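Local coordinates for probable glutathione reductase (Sinorhizobium meliloti, PDB 4DNA), which probably catalyses the NADPH-dependent reduction of glutathione disulfide to glutathione, using one bound FAD in each subunit of a homodimer, at residues 7-12 with 32-37; 268-273 with 286-291; 115-120 with 276-281. All blocks are in the same frame, centred on the assembly; numbering follows the deposited sequence.

Interaction 1: residues 7-12 with 32-37; sequences DLFVIG and AIAEEF. With FAD (flavin-adenine dinucleotide), chain C.
Phe-9 lies over Ala-32 and reaches along the neighbouring strand as far as Ala-34. From CB the chain leaves anti to the backbone N (chi1 -160°), which lays the ring along strand 32-35. CG comes first, with CD1, by Ala-32 O, which lies against one ring face near its rim. CD2 follows, 3.6 Å from Ala-32 CB, with CE2 beside the same methyl; at the far end CZ, joined by CE1, is 3.7 Å from Ala-34 CB, which meets the ring obliquely. An alanine in place of Phe-9 would probably leave a gap over the Ala-32 and Ala-34 methyls. On the other face of the sheet Val-10 and Ile-33 run side by side, Val-10 CG1 lying 3.7 Å from Ile-33 CD1. Four backbone bonds join these parallel strands, from Ala-32 N to Leu-8 O (3.0 Å) through to Gly-12 N to Ala-34 O (3.1 Å). Beyond them the Glu-35 carboxylate accepts both ribose hydroxyls of FAD, O3B on OE1 at 2.6 Å and O2B on OE2 at 2.8 Å, the place of the acidic residue near the C-terminal end of the second strand in Rossmann-type dinucleotide folds. Strands 6-11 and 31-35 form a beta-alpha-beta unit with helix 15-25, inside a parallel sheet where strand 137-139 flanks the first and strand 109-112 the second; strands 115-117 and 122-125 pack on Phe-9.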
loop_
_atom_site.group_PDB
_atom_site.type_symbol
_atom_site.label_atom_id
_atom_site.label_comp_id
_atom_site.label_asym_id
_atom_site.label_seq_id
_atom_site.Cartn_x
_atom_site.Cartn_y
_atom_site.Cartn_z
ATOM N N ASP A 7 20.166 -30.290 24.302
ATOM C CA ASP A 7 19.537 -29.386 25.246
ATOM C C ASP A 7 18.098 -29.181 24.804
ATOM O O ASP A 7 17.202 -29.043 25.636
ATOM C CB ASP A 7 20.285 -28.053 25.317
ATOM C CG ASP A 7 21.686 -28.203 25.882
ATOM O OD1 ASP A 7 21.830 -28.363 27.120
ATOM O OD2 ASP A 7 22.653 -28.168 25.086
ATOM N N LEU A 8 17.886 -29.194 23.488
ATOM C CA LEU A 8 16.594 -28.843 22.920
ATOM C C LEU A 8 16.265 -29.590 21.636
ATOM O O LEU A 8 16.834 -29.296 20.590
ATOM C CB LEU A 8 16.520 -27.339 22.645
ATOM C CG LEU A 8 15.212 -26.914 21.970
ATOM C CD1 LEU A 8 14.072 -26.822 22.978
ATOM C CD2 LEU A 8 15.389 -25.600 21.240
ATOM N N PHE A 9 15.325 -30.530 21.710
ATOM C CA PHE A 9 14.759 -31.113 20.499
ATOM C C PHE A 9 13.513 -30.345 20.067
ATOM O O PHE A 9 12.657 -30.022 20.893
ATOM C CB PHE A 9 14.442 -32.603 20.669
ATOM C CG PHE A 9 14.322 -33.339 19.363
ATOM C CD1 PHE A 9 13.149 -33.269 18.609
ATOM C CD2 PHE A 9 15.384 -34.078 18.874
ATOM C CE1 PHE A 9 13.038 -33.932 17.402
ATOM C CE2 PHE A 9 15.278 -34.745 17.669
ATOM C CZ PHE A 9 14.106 -34.672 16.931
ATOM N N VAL A 10 13.441 -30.057 18.769
ATOM C CA VAL A 10 12.322 -29.353 18.149
ATOM C C VAL A 10 11.644 -30.301 17.161
ATOM O O VAL A 10 12.260 -30.718 16.180
ATOM C CB VAL A 10 12.811 -28.104 17.376
ATOM C CG1 VAL A 10 11.683 -27.477 16.580
ATOM C CG2 VAL A 10 13.411 -27.077 18.313
ATOM N N ILE A 11 10.389 -30.650 17.412
ATOM C CA ILE A 11 9.653 -31.477 16.468
ATOM C C ILE A 11 8.840 -30.601 15.525
ATOM O O ILE A 11 7.894 -29.939 15.954
ATOM C CB ILE A 11 8.694 -32.464 17.154
ATOM C CG1 ILE A 11 9.395 -33.227 18.274
ATOM C CG2 ILE A 11 8.144 -33.441 16.129
ATOM C CD1 ILE A 11 8.460 -34.071 19.124
ATOM N N GLY A 12 9.202 -30.615 14.245
ATOM C CA GLY A 12 8.470 -29.869 13.219
ATOM C C GLY A 12 9.297 -28.744 12.635
ATOM O O GLY A 12 9.771 -27.886 13.372
ATOM N N ALA A 32 18.494 -30.126 18.259
ATOM C CA ALA A 32 18.192 -31.027 17.145
ATOM C C ALA A 32 16.793 -30.744 16.570
ATOM O O ALA A 32 15.874 -30.389 17.311
ATOM C CB ALA A 32 18.315 -32.475 17.588
ATOM N N ILE A 33 16.630 -30.892 15.258
ATOM C CA ILE A 33 15.331 -30.626 14.626
ATOM C C ILE A 33 14.958 -31.646 13.545
ATOM O O ILE A 33 15.779 -31.997 12.694
ATOM C CB ILE A 33 15.220 -29.160 14.106
ATOM C CG1 ILE A 33 13.856 -28.907 13.430
ATOM C CG2 ILE A 33 16.395 -28.798 13.202
ATOM C CD1 ILE A 33 13.434 -27.453 13.350
ATOM N N ALA A 34 13.712 -32.112 13.592
ATOM C CA ALA A 34 13.228 -33.122 12.659
ATOM C C ALA A 34 12.031 -32.651 11.832
ATOM O O ALA A 34 11.013 -32.221 12.388
ATOM C CB ALA A 34 12.876 -34.391 13.415
ATOM N N GLU A 35 12.155 -32.736 10.507
ATOM C CA GLU A 35 11.014 -32.492 9.622
ATOM C C GLU A 35 10.705 -33.733 8.783
ATOM O O GLU A 35 11.590 -34.279 8.118
ATOM C CB GLU A 35 11.242 -31.256 8.737
ATOM C CG GLU A 35 10.300 -31.133 7.545
ATOM C CD GLU A 35 8.882 -30.705 7.920
ATOM O OE1 GLU A 35 8.730 -29.633 8.539
ATOM O OE2 GLU A 35 7.909 -31.420 7.575
ATOM N N GLU A 36 9.442 -34.160 8.818
ATOM C CA GLU A 36 8.980 -35.378 8.145
ATOM C C GLU A 36 8.615 -35.199 6.661
ATOM O O GLU A 36 8.046 -36.102 6.025
ATOM C CB GLU A 36 7.768 -35.945 8.886
ATOM C CG GLU A 36 6.474 -35.155 8.725
ATOM C CD GLU A 36 5.258 -35.940 9.194
ATOM O OE1 GLU A 36 5.394 -37.163 9.462
ATOM O OE2 GLU A 36 4.164 -35.343 9.292
ATOM N N PHE A 37 8.923 -34.034 6.107
ATOM C CA PHE A 37 8.465 -33.712 4.769
ATOM C C PHE A 37 9.425 -32.705 4.134
ATOM O O PHE A 37 10.409 -33.115 3.502
ATOM C CB PHE A 37 6.985 -33.252 4.797
ATOM C CG PHE A 37 6.425 -32.874 3.445
ATOM C CD1 PHE A 37 6.632 -33.683 2.325
ATOM C CD2 PHE A 37 5.672 -31.705 3.292
ATOM C CE1 PHE A 37 6.122 -33.325 1.084
ATOM C CE2 PHE A 37 5.153 -31.347 2.050
ATOM C CZ PHE A 37 5.382 -32.160 0.946
HETATM P PA FAD C . 3.892 -25.505 10.049
HETATM O O1A FAD C . 2.495 -26.056 9.822
HETATM O O2A FAD C . 4.440 -24.334 9.264
HETATM O O5B FAD C . 4.951 -26.701 9.885
HETATM C C5B FAD C . 5.226 -27.649 10.925
HETATM C C4B FAD C . 6.034 -28.758 10.269
HETATM O O4B FAD C . 6.138 -29.924 11.084
HETATM C C3B FAD C . 5.368 -29.182 8.974
HETATM O O3B FAD C . 6.300 -28.986 7.900
HETATM C C2B FAD C . 4.992 -30.634 9.195
HETATM O O2B FAD C . 5.118 -31.396 7.993
HETATM C C1B FAD C . 5.972 -31.086 10.268
HETATM N N9A FAD C . 5.473 -32.186 11.126
HETATM C C8A FAD C . 4.182 -32.384 11.452
HETATM N N7A FAD C . 4.020 -33.447 12.276
HETATM C C5A FAD C . 5.244 -33.942 12.493
HETATM C C6A FAD C . 5.763 -35.070 13.283
HETATM N N6A FAD C . 4.872 -35.834 13.961
HETATM N N1A FAD C . 7.105 -35.283 13.277
HETATM C C2A FAD C . 7.943 -34.489 12.566
HETATM N N3A FAD C . 7.529 -33.438 11.821
HETATM C C4A FAD C . 6.208 -33.117 11.744
HETATM N N1 FAD C . -0.479 -17.302 7.453
HETATM C C2 FAD C . -0.230 -15.980 7.311
HETATM O O2 FAD C . 0.234 -15.339 8.280
HETATM N N3 FAD C . -0.469 -15.335 6.154
HETATM C C4 FAD C . -0.971 -15.947 5.063
HETATM O O4 FAD C . -1.167 -15.307 4.001
HETATM C C4X FAD C . -1.277 -17.397 5.148
HETATM N N5 FAD C . -1.778 -18.087 4.099
HETATM C C5X FAD C . -2.036 -19.417 4.218
HETATM C C6 FAD C . -2.554 -20.128 3.135
HETATM C C7 FAD C . -2.832 -21.494 3.251
HETATM C C7M FAD C . -3.388 -22.218 2.050
HETATM C C8 FAD C . -2.558 -22.209 4.537
HETATM C C8M FAD C . -2.822 -23.680 4.717
HETATM C C9 FAD C . -2.045 -21.503 5.617
HETATM C C9A FAD C . -1.778 -20.140 5.508
HETATM N N10 FAD C . -1.254 -19.436 6.611
HETATM C C10 FAD C . -0.993 -18.054 6.451
HETATM C "C1'" FAD C . -1.005 -20.145 7.879
HETATM C "C2'" FAD C . 0.460 -20.487 8.108
HETATM O "O2'" FAD C . 0.954 -21.239 6.996
HETATM C "C3'" FAD C . 0.633 -21.253 9.421
HETATM O "O3'" FAD C . -0.061 -20.536 10.448
HETATM C "C4'" FAD C . 2.096 -21.422 9.831
HETATM O "O4'" FAD C . 2.762 -22.273 8.889
HETATM C "C5'" FAD C . 2.211 -22.026 11.220
HETATM O "O5'" FAD C . 3.393 -22.820 11.276
HETATM P P FAD C . 3.693 -23.910 12.431
HETATM O O1P FAD C . 4.932 -23.494 13.200
HETATM O O2P FAD C . 2.418 -24.236 13.172
HETATM O O3P FAD C . 4.119 -25.229 11.619
#

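Interaction 2: residues 268-273 with 286-291; sequences PNTNGL and GAIIVD. With FAD (flavin-adenine dinucleotide), chain C.
The ring of Pro-268 overlaps the backbone and methyl of Ala-287, its CG lying 3.8 Å from Ala-287 CA and 3.9 Å from Ala-287 CB. Its CB faces the Gly-286 carbonyl, 3.8 Å from Gly-286 O. That same carbonyl oxygen takes the one hydrogen bond between the segments, given by Thr-270 OG1 at 2.6 Å. The hydroxyl arrives in the carbonyl plane on a lone pair, with a C=O to donor angle of 142°. It gets there because OG1 sits between the backbone N and the carbonyl carbon (chi1 56°), while CG2 swings beside the backbone N and leans over toward Ile-288, 4.2 Å from its CG1. Both segments belong to the long irregular connection that follows strand 266-268 and returns the chain to strand 301-303, the edge strand of the parallel sheet that carries the FAD. Between the two anchoring residues the chain folds sharply: Asn-269 is the centre of an inverse gamma turn closed by Thr-270 N to Pro-268 O at 2.8 Å. The turn sends the Asn-269 side chain to the opposite side from Gly-286, toward the adenine, where ND2 lies 3.5 Å from FAD C8A and is hydrogen-bonded to Val-141 O. Farther along, Leu-273 CD1 approaches the exocyclic amine N6A of the same adenine, and Gly-272 O accepts from Arg-114. On the 286-291 side, Ala-287 N is hydrogen-bonded to Asn-283 OD1, and Ile-288 turns its side chain onto Val-307 and Ala-303, the latter in strand 301-303.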
loop_
_atom_site.group_PDB
_atom_site.type_symbol
_atom_site.label_atom_id
_atom_site.label_comp_id
_atom_site.label_asym_id
_atom_site.label_seq_id
_atom_site.Cartn_x
_atom_site.Cartn_y
_atom_site.Cartn_z
ATOM N N PRO A 268 -5.073 -30.320 13.851
ATOM C CA PRO A 268 -3.690 -30.423 14.303
ATOM C C PRO A 268 -3.125 -31.827 14.196
ATOM O O PRO A 268 -3.835 -32.783 14.464
ATOM C CB PRO A 268 -3.763 -29.962 15.768
ATOM C CG PRO A 268 -5.134 -29.350 15.938
ATOM C CD PRO A 268 -5.995 -30.115 14.978
ATOM N N ASN A 269 -1.855 -31.932 13.809
ATOM C CA ASN A 269 -1.168 -33.215 13.652
ATOM C C ASN A 269 -0.819 -33.844 14.975
ATOM O O ASN A 269 0.359 -33.952 15.316
ATOM C CB ASN A 269 0.144 -33.039 12.895
ATOM C CG ASN A 269 -0.051 -32.555 11.482
ATOM O OD1 ASN A 269 -0.915 -33.059 10.759
ATOM N ND2 ASN A 269 0.765 -31.572 11.070
ATOM N N THR A 270 -1.825 -34.280 15.718
ATOM C CA THR A 270 -1.567 -34.781 17.063
ATOM C C THR A 270 -1.812 -36.285 17.254
ATOM O O THR A 270 -1.401 -36.872 18.258
ATOM C CB THR A 270 -2.285 -33.928 18.132
ATOM O OG1 THR A 270 -3.693 -33.877 17.869
ATOM C CG2 THR A 270 -1.740 -32.516 18.116
ATOM N N ASN A 271 -2.441 -36.906 16.261
ATOM C CA ASN A 271 -2.657 -38.350 16.252
ATOM C C ASN A 271 -1.375 -39.153 16.127
ATOM O O ASN A 271 -0.530 -38.869 15.272
ATOM C CB ASN A 271 -3.640 -38.738 15.145
ATOM C CG ASN A 271 -5.078 -38.487 15.543
ATOM O OD1 ASN A 271 -5.538 -38.959 16.591
ATOM N ND2 ASN A 271 -5.796 -37.734 14.722
ATOM N N GLY A 272 -1.240 -40.154 16.993
ATOM C CA GLY A 272 -0.061 -41.014 17.017
ATOM C C GLY A 272 1.227 -40.216 16.981
ATOM O O GLY A 272 2.136 -40.530 16.212
ATOM N N LEU A 273 1.281 -39.163 17.797
ATOM C CA LEU A 273 2.489 -38.364 17.986
ATOM C C LEU A 273 3.158 -38.746 19.305
ATOM O O LEU A 273 4.239 -38.252 19.629
ATOM C CB LEU A 273 2.153 -36.870 17.952
ATOM C CG LEU A 273 3.267 -35.831 18.164
ATOM C CD1 LEU A 273 4.434 -36.024 17.212
ATOM C CD2 LEU A 273 2.720 -34.421 18.035
ATOM N N GLY A 286 -8.512 -31.700 19.349
ATOM C CA GLY A 286 -7.213 -32.326 19.102
ATOM C C GLY A 286 -5.993 -31.415 19.197
ATOM O O GLY A 286 -4.871 -31.853 18.921
ATOM N N ALA A 287 -6.195 -30.155 19.576
ATOM C CA ALA A 287 -5.079 -29.226 19.747
ATOM C C ALA A 287 -4.433 -29.387 21.118
ATOM O O ALA A 287 -5.110 -29.749 22.096
ATOM C CB ALA A 287 -5.531 -27.791 19.536
ATOM N N ILE A 288 -3.126 -29.135 21.178
ATOM C CA ILE A 288 -2.393 -29.132 22.439
ATOM C C ILE A 288 -2.773 -27.903 23.259
ATOM O O ILE A 288 -2.826 -26.783 22.739
ATOM C CB ILE A 288 -0.862 -29.166 22.231
ATOM C CG1 ILE A 288 -0.429 -30.485 21.575
ATOM C CG2 ILE A 288 -0.145 -28.987 23.561
ATOM C CD1 ILE A 288 0.905 -30.439 20.865
ATOM N N ILE A 289 -3.064 -28.128 24.536
ATOM C CA ILE A 289 -3.396 -27.055 25.462
ATOM C C ILE A 289 -2.126 -26.455 26.078
ATOM O O ILE A 289 -1.297 -27.172 26.661
ATOM C CB ILE A 289 -4.357 -27.560 26.550
ATOM C CG1 ILE A 289 -5.735 -27.793 25.940
ATOM C CG2 ILE A 289 -4.445 -26.584 27.715
ATOM C CD1 ILE A 289 -6.631 -28.681 26.778
ATOM N N VAL A 290 -1.976 -25.140 25.925
ATOM C CA VAL A 290 -0.853 -24.411 26.522
ATOM C C VAL A 290 -1.318 -23.199 27.323
ATOM O O VAL A 290 -2.395 -22.646 27.083
ATOM C CB VAL A 290 0.200 -23.937 25.467
ATOM C CG1 VAL A 290 1.078 -25.086 24.991
ATOM C CG2 VAL A 290 -0.473 -23.207 24.301
ATOM N N ASP A 291 -0.481 -22.790 28.271
ATOM C CA ASP A 291 -0.628 -21.491 28.896
ATOM C C ASP A 291 -0.038 -20.419 27.983
ATOM O O ASP A 291 0.339 -20.703 26.860
ATOM C CB ASP A 291 0.024 -21.490 30.278
ATOM C CG ASP A 291 1.529 -21.682 30.234
ATOM O OD1 ASP A 291 2.160 -21.642 29.146
ATOM O OD2 ASP A 291 2.087 -21.855 31.333
HETATM P PA FAD C . 3.892 -25.505 10.049
HETATM O O1A FAD C . 2.495 -26.056 9.822
HETATM O O2A FAD C . 4.440 -24.334 9.264
HETATM O O5B FAD C . 4.951 -26.701 9.885
HETATM C C5B FAD C . 5.226 -27.649 10.925
HETATM C C4B FAD C . 6.034 -28.758 10.269
HETATM O O4B FAD C . 6.138 -29.924 11.084
HETATM C C3B FAD C . 5.368 -29.182 8.974
HETATM O O3B FAD C . 6.300 -28.986 7.900
HETATM C C2B FAD C . 4.992 -30.634 9.195
HETATM O O2B FAD C . 5.118 -31.396 7.993
HETATM C C1B FAD C . 5.972 -31.086 10.268
HETATM N N9A FAD C . 5.473 -32.186 11.126
HETATM C C8A FAD C . 4.182 -32.384 11.452
HETATM N N7A FAD C . 4.020 -33.447 12.276
HETATM C C5A FAD C . 5.244 -33.942 12.493
HETATM C C6A FAD C . 5.763 -35.070 13.283
HETATM N N6A FAD C . 4.872 -35.834 13.961
HETATM N N1A FAD C . 7.105 -35.283 13.277
HETATM C C2A FAD C . 7.943 -34.489 12.566
HETATM N N3A FAD C . 7.529 -33.438 11.821
HETATM C C4A FAD C . 6.208 -33.117 11.744
HETATM N N1 FAD C . -0.479 -17.302 7.453
HETATM C C2 FAD C . -0.230 -15.980 7.311
HETATM O O2 FAD C . 0.234 -15.339 8.280
HETATM N N3 FAD C . -0.469 -15.335 6.154
HETATM C C4 FAD C . -0.971 -15.947 5.063
HETATM O O4 FAD C . -1.167 -15.307 4.001
HETATM C C4X FAD C . -1.277 -17.397 5.148
HETATM N N5 FAD C . -1.778 -18.087 4.099
HETATM C C5X FAD C . -2.036 -19.417 4.218
HETATM C C6 FAD C . -2.554 -20.128 3.135
HETATM C C7 FAD C . -2.832 -21.494 3.251
HETATM C C7M FAD C . -3.388 -22.218 2.050
HETATM C C8 FAD C . -2.558 -22.209 4.537
HETATM C C8M FAD C . -2.822 -23.680 4.717
HETATM C C9 FAD C . -2.045 -21.503 5.617
HETATM C C9A FAD C . -1.778 -20.140 5.508
HETATM N N10 FAD C . -1.254 -19.436 6.611
HETATM C C10 FAD C . -0.993 -18.054 6.451
HETATM C "C1'" FAD C . -1.005 -20.145 7.879
HETATM C "C2'" FAD C . 0.460 -20.487 8.108
HETATM O "O2'" FAD C . 0.954 -21.239 6.996
HETATM C "C3'" FAD C . 0.633 -21.253 9.421
HETATM O "O3'" FAD C . -0.061 -20.536 10.448
HETATM C "C4'" FAD C . 2.096 -21.422 9.831
HETATM O "O4'" FAD C . 2.762 -22.273 8.889
HETATM C "C5'" FAD C . 2.211 -22.026 11.220
HETATM O "O5'" FAD C . 3.393 -22.820 11.276
HETATM P P FAD C . 3.693 -23.910 12.431
HETATM O O1P FAD C . 4.932 -23.494 13.200
HETATM O O2P FAD C . 2.418 -24.236 13.172
HETATM O O3P FAD C . 4.119 -25.229 11.619
#

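Interaction 3: residues 115-120 with 276-281; sequences AELAGP and EAAGVR. With FAD (flavin-adenine dinucleotide), chain C.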
loop_
_atom_site.group_PDB
_atom_site.type_symbol
_atom_site.label_atom_id
_atom_site.label_comp_id
_atom_site.label_asym_id
_atom_site.label_seq_id
_atom_site.Cartn_x
_atom_site.Cartn_y
_atom_site.Cartn_z
ATOM N N ALA A 115 9.342 -37.470 13.862
ATOM C CA ALA A 115 9.717 -37.724 15.255
ATOM C C ALA A 115 8.482 -37.941 16.137
ATOM O O ALA A 115 7.472 -37.237 16.001
ATOM C CB ALA A 115 10.572 -36.591 15.796
ATOM N N GLU A 116 8.563 -38.933 17.025
ATOM C CA GLU A 116 7.510 -39.179 18.004
ATOM C C GLU A 116 8.068 -39.163 19.411
ATOM O O GLU A 116 9.287 -39.125 19.617
ATOM C CB GLU A 116 6.802 -40.500 17.735
ATOM C CG GLU A 116 5.540 -40.365 16.905
ATOM C CD GLU A 116 5.030 -41.703 16.396
ATOM O OE1 GLU A 116 4.907 -42.658 17.206
ATOM O OE2 GLU A 116 4.753 -41.795 15.176
ATOM N N LEU A 117 7.163 -39.201 20.378
ATOM C CA LEU A 117 7.540 -39.092 21.770
ATOM C C LEU A 117 7.515 -40.414 22.496
ATOM O O LEU A 117 6.486 -41.098 22.528
ATOM C CB LEU A 117 6.635 -38.093 22.477
ATOM C CG LEU A 117 7.026 -36.639 22.242
ATOM C CD1 LEU A 117 5.855 -35.713 22.510
ATOM C CD2 LEU A 117 8.205 -36.279 23.132
ATOM N N ALA A 118 8.673 -40.762 23.056
ATOM C CA ALA A 118 8.824 -41.864 24.008
ATOM C C ALA A 118 8.383 -41.415 25.413
ATOM O O ALA A 118 7.177 -41.255 25.668
ATOM C CB ALA A 118 10.265 -42.353 24.020
ATOM N N GLY A 119 9.356 -41.208 26.310
ATOM C CA GLY A 119 9.113 -40.647 27.647
ATOM C C GLY A 119 8.691 -39.175 27.622
ATOM O O GLY A 119 8.032 -38.720 26.677
ATOM N N PRO A 120 9.034 -38.418 28.682
ATOM C CA PRO A 120 8.771 -36.978 28.638
ATOM C C PRO A 120 10.037 -36.140 28.377
ATOM O O PRO A 120 9.961 -34.910 28.333
ATOM C CB PRO A 120 8.186 -36.688 30.033
ATOM C CG PRO A 120 8.363 -37.954 30.841
ATOM C CD PRO A 120 9.268 -38.871 30.062
ATOM N N GLU A 276 0.014 -38.941 24.399
ATOM C CA GLU A 276 -0.640 -39.687 25.474
ATOM C C GLU A 276 0.381 -40.360 26.391
ATOM O O GLU A 276 0.302 -40.237 27.604
ATOM C CB GLU A 276 -1.621 -40.700 24.870
ATOM C CG GLU A 276 -1.188 -41.287 23.511
ATOM C CD GLU A 276 -1.433 -40.370 22.296
ATOM O OE1 GLU A 276 -2.284 -39.455 22.369
ATOM O OE2 GLU A 276 -0.772 -40.573 21.245
ATOM N N ALA A 277 1.360 -41.034 25.791
ATOM C CA ALA A 277 2.488 -41.610 26.524
ATOM C C ALA A 277 3.235 -40.552 27.333
ATOM O O ALA A 277 3.787 -40.857 28.377
ATOM C CB ALA A 277 3.442 -42.304 25.562
ATOM N N ALA A 278 3.245 -39.312 26.850
ATOM C CA ALA A 278 3.949 -38.213 27.522
ATOM C C ALA A 278 3.045 -37.327 28.406
ATOM O O ALA A 278 3.477 -36.270 28.878
ATOM C CB ALA A 278 4.694 -37.367 26.497
ATOM N N GLY A 279 1.803 -37.756 28.626
ATOM C CA GLY A 279 0.857 -37.015 29.466
ATOM C C GLY A 279 0.441 -35.629 28.980
ATOM O O GLY A 279 -0.177 -34.876 29.742
ATOM N N VAL A 280 0.762 -35.299 27.724
ATOM C CA VAL A 280 0.459 -33.989 27.130
ATOM C C VAL A 280 -1.032 -33.846 26.810
ATOM O O VAL A 280 -1.519 -34.343 25.793
ATOM C CB VAL A 280 1.300 -33.695 25.848
ATOM C CG1 VAL A 280 0.820 -32.423 25.166
ATOM C CG2 VAL A 280 2.790 -33.582 26.153
ATOM N N ARG A 281 -1.739 -33.149 27.698
ATOM C CA ARG A 281 -3.173 -32.869 27.582
ATOM C C ARG A 281 -3.561 -32.257 26.233
ATOM O O ARG A 281 -2.838 -31.409 25.684
ATOM C CB ARG A 281 -3.607 -31.923 28.702
ATOM C CG ARG A 281 -4.455 -32.525 29.805
ATOM C CD ARG A 281 -5.359 -31.422 30.329
ATOM N NE ARG A 281 -5.807 -31.642 31.701
ATOM C CZ ARG A 281 -6.489 -30.748 32.419
ATOM N NH1 ARG A 281 -6.796 -29.564 31.890
ATOM N NH2 ARG A 281 -6.863 -31.035 33.665
HETATM P PA FAD C . 3.892 -25.505 10.049
HETATM O O1A FAD C . 2.495 -26.056 9.822
HETATM O O2A FAD C . 4.440 -24.334 9.264
HETATM O O5B FAD C . 4.951 -26.701 9.885
HETATM C C5B FAD C . 5.226 -27.649 10.925
HETATM C C4B FAD C . 6.034 -28.758 10.269
HETATM O O4B FAD C . 6.138 -29.924 11.084
HETATM C C3B FAD C . 5.368 -29.182 8.974
HETATM O O3B FAD C . 6.300 -28.986 7.900
HETATM C C2B FAD C . 4.992 -30.634 9.195
HETATM O O2B FAD C . 5.118 -31.396 7.993
HETATM C C1B FAD C . 5.972 -31.086 10.268
HETATM N N9A FAD C . 5.473 -32.186 11.126
HETATM C C8A FAD C . 4.182 -32.384 11.452
HETATM N N7A FAD C . 4.020 -33.447 12.276
HETATM C C5A FAD C . 5.244 -33.942 12.493
HETATM C C6A FAD C . 5.763 -35.070 13.283
HETATM N N6A FAD C . 4.872 -35.834 13.961
HETATM N N1A FAD C . 7.105 -35.283 13.277
HETATM C C2A FAD C . 7.943 -34.489 12.566
HETATM N N3A FAD C . 7.529 -33.438 11.821
HETATM C C4A FAD C . 6.208 -33.117 11.744
HETATM N N1 FAD C . -0.479 -17.302 7.453
HETATM C C2 FAD C . -0.230 -15.980 7.311
HETATM O O2 FAD C . 0.234 -15.339 8.280
HETATM N N3 FAD C . -0.469 -15.335 6.154
HETATM C C4 FAD C . -0.971 -15.947 5.063
HETATM O O4 FAD C . -1.167 -15.307 4.001
HETATM C C4X FAD C . -1.277 -17.397 5.148
HETATM N N5 FAD C . -1.778 -18.087 4.099
HETATM C C5X FAD C . -2.036 -19.417 4.218
HETATM C C6 FAD C . -2.554 -20.128 3.135
HETATM C C7 FAD C . -2.832 -21.494 3.251
HETATM C C7M FAD C . -3.388 -22.218 2.050
HETATM C C8 FAD C . -2.558 -22.209 4.537
HETATM C C8M FAD C . -2.822 -23.680 4.717
HETATM C C9 FAD C . -2.045 -21.503 5.617
HETATM C C9A FAD C . -1.778 -20.140 5.508
HETATM N N10 FAD C . -1.254 -19.436 6.611
HETATM C C10 FAD C . -0.993 -18.054 6.451
HETATM C "C1'" FAD C . -1.005 -20.145 7.879
HETATM C "C2'" FAD C . 0.460 -20.487 8.108
HETATM O "O2'" FAD C . 0.954 -21.239 6.996
HETATM C "C3'" FAD C . 0.633 -21.253 9.421
HETATM O "O3'" FAD C . -0.061 -20.536 10.448
HETATM C "C4'" FAD C . 2.096 -21.422 9.831
HETATM O "O4'" FAD C . 2.762 -22.273 8.889
HETATM C "C5'" FAD C . 2.211 -22.026 11.220
HETATM O "O5'" FAD C . 3.393 -22.820 11.276
HETATM P P FAD C . 3.693 -23.910 12.431
HETATM O O1P FAD C . 4.932 -23.494 13.200
HETATM O O2P FAD C . 2.418 -24.236 13.172
HETATM O O3P FAD C . 4.119 -25.229 11.619
#
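The adenine end of the FAD pocket is bordered by strand 115-117, an outer strand of a three-stranded antiparallel sheet, and this contact lies on the far part of that strand and the turn after it. At the pocket, Ala-115 N gives a nearly straight hydrogen bond to adenine N1A, 3.2 Å long with an N-H...acceptor angle of 167°. Farther on, two methyls of the 276-281 segment meet the backbone of the turn. Ala-278 CB lies 3.6 Å from Gly-119 O, and Ala-277 CB lies 3.9 Å from Ala-118 O. Leu-117 adds a looser apolar touch, its CD1 4.5 Å from Ala-278 CB. Within 276-281 the chain is drawn together by Gly-279 N to Glu-276 O at 3.1 Å. Behind it, Ala-278 O accepts from Thr-298, and Glu-116 forms a salt bridge with Arg-114 on the strand side. Since methyls here face carbonyl oxygens and a leucine branch, with neither a charge nor a donor between the segments, the contact probably rests on weak van der Waals packing and would give little directional hold.

From the N terminus, interaction 1 comes first: it closes the loop containing helix 15-25 and pairs the first two strands of the FAD-binding sheet. The chain then reaches 115-120, which packs on interaction 1 through Ala-115 against Phe-9, Ile-11 and Ala-34. It next completes the small antiparallel sheet, adds strand 137-139 to the FAD-binding sheet, passes through the second parallel sheet, the probable NAD(P)-binding part, and returns at 268-273. Interactions 2 and 3 cross, their segments alternating: interaction 3 closes the long excursion at 276-281, and interaction 2 closes a short loop at 286-291. A probable hydrogen bond, Leu-273 O with Leu-117 N, joins them. All three touch the FAD at its adenosine end.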